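Local structure of alpha-1,4-endofucoidanase (Mariniflexile fucanivorans, 6DLH) at residues A[201-205]-A[249-254]; A[209-214]-A[257-261]. The protein hydrolyses alpha-1,4 linkages within fucoidan chains as a family 107 retaining glycoside hydrolase, here as a catalytic domain followed by probable immunoglobulin-like domains of a longer, probably secreted protein. One frame throughout, in Å; residues are numbered along the deposited sequence.

Following the chain from the N terminus, helix 198-216 contributes first 201-205 to contact 1 and then 209-214 to contact 2. The chain next forms strand 222-226 and helix 228-233 before helix 249-259 supplies 249-254 to contact 1 and, with the residues just after it, 257-261 to contact 2. Each contact therefore closes a loop of just over 40 residues, and the two loops cross rather than nest. Together they fasten two helices in the same sense, one on each side of strand 222-226 in sequence. Their centres are about 11 Å apart, and they are joined where Ala205 O packs on Ala257 CB, 3.2 Å away.

Contact 1. Residues A[201-205]-A[249-254]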
ATOM      1  N   MET A 201      -4.366  24.082   1.359  1.00 58.63           N
ATOM      2  CA  MET A 201      -4.945  23.118   0.434  1.00 54.27           C
ATOM      3  C   MET A 201      -4.324  23.290  -0.948  1.00 53.29           C
ATOM      4  O   MET A 201      -4.017  22.300  -1.613  1.00 49.34           O
ATOM      5  CB  MET A 201      -6.470  23.250   0.335  1.00 52.50           C
ATOM      6  CG  MET A 201      -7.205  22.811   1.593  1.00 50.92           C
ATOM      7  SD  MET A 201      -7.248  21.012   1.817  1.00 48.64           S
ATOM      8  CE  MET A 201      -8.091  20.530   0.309  1.00 47.07           C
ATOM      9  N   PHE A 202      -4.139  24.549  -1.364  1.00 54.17           N
ATOM     10  CA  PHE A 202      -3.533  24.856  -2.653  1.00 53.10           C
ATOM     11  C   PHE A 202      -2.051  24.474  -2.641  1.00 53.51           C
ATOM     12  O   PHE A 202      -1.506  24.108  -3.681  1.00 51.20           O
ATOM     13  CB  PHE A 202      -3.733  26.329  -3.020  1.00 51.33           C
ATOM     14  CG  PHE A 202      -5.053  26.673  -3.665  1.00 49.74           C
ATOM     15  CD1 PHE A 202      -5.239  26.515  -5.033  1.00 48.98           C
ATOM     16  CD2 PHE A 202      -6.100  27.188  -2.911  1.00 47.34           C
ATOM     17  CE1 PHE A 202      -6.448  26.847  -5.628  1.00 48.51           C
ATOM     18  CE2 PHE A 202      -7.308  27.520  -3.507  1.00 45.42           C
ATOM     19  CZ  PHE A 202      -7.483  27.345  -4.863  1.00 46.37           C
ATOM     20  N   CYS A 203      -1.415  24.564  -1.462  1.00 55.72           N
ATOM     21  CA  CYS A 203      -0.046  24.104  -1.272  1.00 60.08           C
ATOM     22  C   CYS A 203       0.061  22.654  -1.747  1.00 62.21           C
ATOM     23  O   CYS A 203       0.874  22.340  -2.618  1.00 59.55           O
ATOM     24  CB  CYS A 203       0.374  24.178   0.196  1.00 64.96           C
ATOM     25  SG  CYS A 203       1.103  25.754   0.726  1.00 70.10           S
ATOM     26  N   TYR A 204      -0.804  21.798  -1.181  1.00 58.59           N
ATOM     27  CA  TYR A 204      -0.792  20.363  -1.414  1.00 55.54           C
ATOM     28  C   TYR A 204      -0.954  20.052  -2.900  1.00 53.62           C
ATOM     29  O   TYR A 204      -0.203  19.247  -3.450  1.00 54.29           O
ATOM     30  CB  TYR A 204      -1.848  19.659  -0.557  1.00 58.82           C
ATOM     31  CG  TYR A 204      -1.758  18.154  -0.598  1.00 61.96           C
ATOM     32  CD1 TYR A 204      -0.930  17.463   0.275  1.00 61.03           C
ATOM     33  CD2 TYR A 204      -2.478  17.419  -1.530  1.00 61.00           C
ATOM     34  CE1 TYR A 204      -0.836  16.082   0.238  1.00 58.64           C
ATOM     35  CE2 TYR A 204      -2.390  16.037  -1.583  1.00 58.75           C
ATOM     36  CZ  TYR A 204      -1.566  15.368  -0.696  1.00 57.59           C
ATOM     37  OH  TYR A 204      -1.471  14.008  -0.745  1.00 56.16           O
ATOM     38  N   ALA A 205      -1.925  20.699  -3.547  1.00 50.76           N
ATOM     39  CA  ALA A 205      -2.182  20.445  -4.956  1.00 51.09           C
ATOM     40  C   ALA A 205      -0.940  20.736  -5.798  1.00 54.25           C
ATOM     41  O   ALA A 205      -0.619  19.969  -6.705  1.00 53.63           O
ATOM     42  CB  ALA A 205      -3.379  21.232  -5.427  1.00 50.15           C
ATOM     43  N   ARG A 249     -12.337  26.386  -7.115  1.00 56.55           N
ATOM     44  CA  ARG A 249     -10.944  26.648  -7.449  1.00 55.74           C
ATOM     45  C   ARG A 249     -10.063  25.529  -6.903  1.00 55.54           C
ATOM     46  O   ARG A 249      -9.134  25.090  -7.580  1.00 55.10           O
ATOM     47  CB  ARG A 249     -10.489  28.028  -6.958  1.00 58.77           C
ATOM     48  CG  ARG A 249     -10.964  29.193  -7.817  1.00 60.25           C
ATOM     49  CD  ARG A 249     -10.375  29.195  -9.215  1.00 57.07           C
ATOM     50  NE  ARG A 249     -10.829  30.323 -10.018  1.00 57.16           N
ATOM     51  CZ  ARG A 249     -10.639  30.446 -11.329  1.00 55.90           C
ATOM     52  NH1 ARG A 249     -11.099  31.508 -11.971  1.00 54.26           N
ATOM     53  NH2 ARG A 249      -9.992  29.509 -12.000  1.00 53.98           N
ATOM     54  N   ILE A 250     -10.371  25.086  -5.675  1.00 50.02           N
ATOM     55  CA  ILE A 250      -9.689  23.962  -5.057  1.00 46.94           C
ATOM     56  C   ILE A 250      -9.932  22.702  -5.888  1.00 46.36           C
ATOM     57  O   ILE A 250      -8.998  21.947  -6.145  1.00 46.09           O
ATOM     58  CB  ILE A 250     -10.112  23.791  -3.585  1.00 46.77           C
ATOM     59  CG1 ILE A 250     -10.064  25.122  -2.828  1.00 46.19           C
ATOM     60  CG2 ILE A 250      -9.268  22.717  -2.915  1.00 43.84           C
ATOM     61  CD1 ILE A 250     -10.482  25.042  -1.376  1.00 48.69           C
ATOM     62  N   TYR A 251     -11.184  22.500  -6.325  1.00 44.53           N
ATOM     63  CA  TYR A 251     -11.522  21.375  -7.183  1.00 43.14           C
ATOM     64  C   TYR A 251     -10.627  21.390  -8.417  1.00 45.35           C
ATOM     65  O   TYR A 251     -10.145  20.342  -8.846  1.00 45.50           O
ATOM     66  CB  TYR A 251     -13.019  21.350  -7.505  1.00 40.65           C
ATOM     67  CG  TYR A 251     -13.891  21.018  -6.319  1.00 39.63           C
ATOM     68  CD1 TYR A 251     -14.115  19.701  -5.930  1.00 37.29           C
ATOM     69  CD2 TYR A 251     -14.474  22.021  -5.565  1.00 38.14           C
ATOM     70  CE1 TYR A 251     -14.905  19.397  -4.831  1.00 34.62           C
ATOM     71  CE2 TYR A 251     -15.262  21.734  -4.461  1.00 36.02           C
ATOM     72  CZ  TYR A 251     -15.483  20.418  -4.096  1.00 35.63           C
ATOM     73  OH  TYR A 251     -16.253  20.147  -3.001  1.00 32.80           O
ATOM     74  N   GLN A 252     -10.393  22.599  -8.945  1.00 46.34           N
ATOM     75  CA  GLN A 252      -9.574  22.821 -10.127  1.00 48.55           C
ATOM     76  C   GLN A 252      -8.111  22.506  -9.825  1.00 47.05           C
ATOM     77  O   GLN A 252      -7.443  21.842 -10.614  1.00 47.49           O
ATOM     78  CB  GLN A 252      -9.698  24.271 -10.598  1.00 47.57           C
ATOM     79  CG  GLN A 252      -9.074  24.511 -11.967  1.00 47.18           C
ATOM     80  CD  GLN A 252      -9.294  25.915 -12.475  1.00 45.58           C
ATOM     81  OE1 GLN A 252      -9.379  26.865 -11.696  1.00 42.10           O
ATOM     82  NE2 GLN A 252      -9.381  26.049 -13.791  1.00 41.65           N
ATOM     83  N   ALA A 253      -7.630  22.991  -8.675  1.00 47.02           N
ATOM     84  CA  ALA A 253      -6.234  22.834  -8.305  1.00 49.82           C
ATOM     85  C   ALA A 253      -5.870  21.351  -8.311  1.00 50.84           C
ATOM     86  O   ALA A 253      -4.851  20.959  -8.881  1.00 52.66           O
ATOM     87  CB  ALA A 253      -5.973  23.479  -6.963  1.00 47.69           C
ATOM     88  N   PHE A 254      -6.751  20.539  -7.714  1.00 47.53           N
ATOM     89  CA  PHE A 254      -6.531  19.113  -7.548  1.00 42.57           C
ATOM     90  C   PHE A 254      -6.581  18.414  -8.905  1.00 45.20           C
ATOM     91  O   PHE A 254      -5.679  17.643  -9.234  1.00 47.00           O
ATOM     92  CB  PHE A 254      -7.512  18.552  -6.518  1.00 40.23           C
ATOM     93  CG  PHE A 254      -7.096  18.738  -5.083  1.00 38.39           C
ATOM     94  CD1 PHE A 254      -6.820  20.000  -4.573  1.00 40.76           C
ATOM     95  CD2 PHE A 254      -7.002  17.650  -4.227  1.00 38.56           C
ATOM     96  CE1 PHE A 254      -6.446  20.167  -3.245  1.00 39.21           C
ATOM     97  CE2 PHE A 254      -6.620  17.816  -2.902  1.00 39.07           C
ATOM     98  CZ  PHE A 254      -6.342  19.074  -2.413  1.00 39.02           C
TER
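Ala205 and Phe254 have the nearest CA atoms, 5.2 Å apart, of helical segments 201-205 and 249-254, whose axes run nearly parallel, inclined by 19° at a separation of 9.2 Å. Phe202 carries much of the interface. With CG anti to its own carbonyl carbon (chi1 -84°), its ring reaches over to the neighbouring helix, where CB of Arg249 meets the ring edge, lying in its plane, 3.7 Å from CZ. Ile250 CG1 approaches CE2, and Ala253 CB touches CD1 and CE1 obliquely, so three residues of one helix meet the far end of a single ring that also stacks on His192. Cutting this ring back to the methyl of an alanine is likely to leave a gap against Arg249 CB, Ile250 and Ala253 and to take the stacking partner from His192. Phe254 answers in the reverse direction. Its ring is carried across to 201-205, with CE1 3.6 Å from Met201 O, while Ala205 CB packs obliquely near CD1. Met201, bent at both chi2 and chi3, brings its CE methyl to within 3.5 Å of Phe254 CZ, its chain crossing that of Phe254 at about a right angle. Between the two aromatics, the methyls of Ala205 and Ala253 meet at 3.8 Å. No hydrogen bond spans the interface. At its margin, Arg249 NH2 instead bonds Gln252 OE1 within its own helix, on a lone pair in the carbonyl plane, though with a bent N-H...O angle of 143°. Phe254 also packs edge-to-face with Phe225 of strand 222-226. Helix 198-216 leads to strand 222-226 and helix 249-259 to strand 266-269, its adjacent, parallel neighbour; this beta/alpha succession is consistent with a barrel like that of the GH29 fucosidases.

Contact 2. Residues A[209-214]-A[257-261]; sequences LKEYAQ and ACHAG
Lys210 and Ala257 meet CB to CB at 3.9 Å, and around this pair the other side chains are arranged. The lysine has CG anti to its backbone N (chi1 -176°), which lays its aliphatic portion alongside the other segment, with CD 3.8 Å from Ala260 CB. Beyond the bend at chi3, NZ makes a long, weak ion pair with Glu206. On the inner side, Leu209 directs its CD2 branch at Ala257 CB, 3.9 Å off, and reaches Cys258 SG less closely. One turn further along, the methyl of Ala213 sits against the backbone, 3.3 Å from Ala257 O. At Gly261 the backbones lie close, its CA making a CA-H...O contact of 3.3 Å with Ala213 O. A beta carbon on Gly261 would point into Ala213 O, so the close approach depends on the missing side chain. Gln214 CG adds looser cover on the solvent side, beside Gly261 CA. Leu209 and Cys258 also pack on Trp223 and Phe225, and Cys258 touches Ile267 too. Leu209 thus seats helix 198-216 on strand 222-226, and Cys258 seats helix 249-259 across strands 222-226 and 266-269, which run side by side and parallel.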
ATOM      1  N   LEU A 209       0.797  17.092  -4.541  1.00 52.94           N
ATOM      2  CA  LEU A 209      -0.035  16.271  -5.409  1.00 49.54           C
ATOM      3  C   LEU A 209       0.504  16.242  -6.837  1.00 50.21           C
ATOM      4  O   LEU A 209       0.488  15.189  -7.473  1.00 53.65           O
ATOM      5  CB  LEU A 209      -1.486  16.764  -5.361  1.00 50.74           C
ATOM      6  CG  LEU A 209      -2.487  16.000  -6.233  1.00 51.06           C
ATOM      7  CD1 LEU A 209      -2.585  14.537  -5.817  1.00 49.72           C
ATOM      8  CD2 LEU A 209      -3.861  16.651  -6.173  1.00 49.81           C
ATOM      9  N   LYS A 210       0.985  17.388  -7.338  1.00 50.21           N
ATOM     10  CA  LYS A 210       1.372  17.483  -8.739  1.00 49.36           C
ATOM     11  C   LYS A 210       2.658  16.698  -8.998  1.00 45.67           C
ATOM     12  O   LYS A 210       2.855  16.190 -10.100  1.00 45.10           O
ATOM     13  CB  LYS A 210       1.503  18.936  -9.209  1.00 53.16           C
ATOM     14  CG  LYS A 210       1.807  19.103 -10.696  1.00 55.13           C
ATOM     15  CD  LYS A 210       1.510  20.475 -11.266  1.00 58.18           C
ATOM     16  CE  LYS A 210       2.727  21.368 -11.370  1.00 60.56           C
ATOM     17  NZ  LYS A 210       2.541  22.413 -12.405  1.00 62.87           N
ATOM     18  N   GLU A 211       3.521  16.605  -7.980  1.00 44.07           N
ATOM     19  CA  GLU A 211       4.816  15.950  -8.114  1.00 46.82           C
ATOM     20  C   GLU A 211       4.588  14.453  -8.319  1.00 47.02           C
ATOM     21  O   GLU A 211       5.180  13.835  -9.207  1.00 49.36           O
ATOM     22  CB  GLU A 211       5.684  16.218  -6.880  1.00 44.83           C
ATOM     23  N   TYR A 212       3.700  13.894  -7.490  1.00 43.40           N
ATOM     24  CA  TYR A 212       3.272  12.512  -7.606  1.00 38.97           C
ATOM     25  C   TYR A 212       2.717  12.234  -9.003  1.00 39.33           C
ATOM     26  O   TYR A 212       3.167  11.312  -9.677  1.00 40.18           O
ATOM     27  CB  TYR A 212       2.242  12.214  -6.521  1.00 34.57           C
ATOM     28  CG  TYR A 212       2.812  12.039  -5.139  1.00 33.07           C
ATOM     29  CD1 TYR A 212       3.870  11.174  -4.903  1.00 32.53           C
ATOM     30  CD2 TYR A 212       2.258  12.698  -4.058  1.00 31.69           C
ATOM     31  CE1 TYR A 212       4.373  10.990  -3.628  1.00 32.18           C
ATOM     32  CE2 TYR A 212       2.747  12.518  -2.775  1.00 31.00           C
ATOM     33  CZ  TYR A 212       3.809  11.664  -2.561  1.00 31.69           C
ATOM     34  OH  TYR A 212       4.288  11.487  -1.297  1.00 34.33           O
ATOM     35  N   ALA A 213       1.762  13.054  -9.450  1.00 39.59           N
ATOM     36  CA  ALA A 213       1.078  12.771 -10.701  1.00 43.56           C
ATOM     37  C   ALA A 213       2.076  12.745 -11.855  1.00 46.28           C
ATOM     38  O   ALA A 213       1.967  11.906 -12.752  1.00 47.83           O
ATOM     39  CB  ALA A 213      -0.026  13.768 -10.932  1.00 42.61           C
ATOM     40  N   GLN A 214       3.056  13.661 -11.800  1.00 48.29           N
ATOM     41  CA  GLN A 214       4.048  13.829 -12.854  1.00 48.37           C
ATOM     42  C   GLN A 214       5.012  12.642 -12.875  1.00 43.99           C
ATOM     43  O   GLN A 214       5.378  12.155 -13.942  1.00 42.89           O
ATOM     44  CB  GLN A 214       4.770  15.171 -12.704  1.00 52.93           C
ATOM     45  CG  GLN A 214       3.956  16.347 -13.231  1.00 55.62           C
ATOM     46  CD  GLN A 214       4.677  17.672 -13.157  1.00 56.81           C
ATOM     47  OE1 GLN A 214       5.206  18.066 -12.116  1.00 55.58           O
ATOM     48  NE2 GLN A 214       4.676  18.388 -14.269  1.00 56.13           N
ATOM     49  N   ALA A 257      -3.586  19.359 -11.113  1.00 41.80           N
ATOM     50  CA  ALA A 257      -2.386  18.741 -10.575  1.00 40.99           C
ATOM     51  C   ALA A 257      -2.265  17.293 -11.051  1.00 44.97           C
ATOM     52  O   ALA A 257      -1.157  16.816 -11.276  1.00 48.88           O
ATOM     53  CB  ALA A 257      -2.394  18.834  -9.071  1.00 38.63           C
ATOM     54  N   CYS A 258      -3.412  16.610 -11.202  1.00 41.38           N
ATOM     55  CA  CYS A 258      -3.470  15.232 -11.662  1.00 41.87           C
ATOM     56  C   CYS A 258      -3.284  15.193 -13.177  1.00 43.78           C
ATOM     57  O   CYS A 258      -2.631  14.292 -13.709  1.00 45.79           O
ATOM     58  CB  CYS A 258      -4.799  14.571 -11.291  1.00 39.50           C
ATOM     59  SG  CYS A 258      -5.081  14.390  -9.507  1.00 39.64           S
ATOM     60  N   HIS A 259      -3.873  16.175 -13.870  1.00 44.10           N
ATOM     61  CA  HIS A 259      -3.879  16.167 -15.324  1.00 45.53           C
ATOM     62  C   HIS A 259      -2.527  16.615 -15.879  1.00 46.23           C
ATOM     63  O   HIS A 259      -2.227  16.356 -17.042  1.00 44.60           O
ATOM     64  CB  HIS A 259      -5.061  16.967 -15.879  1.00 46.88           C
ATOM     65  CG  HIS A 259      -6.377  16.282 -15.728  1.00 49.78           C
ATOM     66  ND1 HIS A 259      -7.445  16.869 -15.074  1.00 48.53           N
ATOM     67  CD2 HIS A 259      -6.804  15.067 -16.141  1.00 49.61           C
ATOM     68  CE1 HIS A 259      -8.476  16.051 -15.101  1.00 48.63           C
ATOM     69  NE2 HIS A 259      -8.107  14.937 -15.749  1.00 47.81           N
ATOM     70  N   ALA A 260      -1.715  17.265 -15.035  1.00 46.27           N
ATOM     71  CA  ALA A 260      -0.359  17.645 -15.401  1.00 48.69           C
ATOM     72  C   ALA A 260       0.476  16.394 -15.669  1.00 50.86           C
ATOM     73  O   ALA A 260       1.309  16.393 -16.574  1.00 53.24           O
ATOM     74  CB  ALA A 260       0.248  18.509 -14.320  1.00 48.09           C
ATOM     75  N   GLY A 261       0.221  15.327 -14.894  1.00 49.26           N
ATOM     76  CA  GLY A 261       0.935  14.062 -15.024  1.00 46.21           C
ATOM     77  C   GLY A 261       0.303  13.128 -16.054  1.00 46.02           C
ATOM     78  O   GLY A 261       1.001  12.547 -16.886  1.00 44.14           O
TER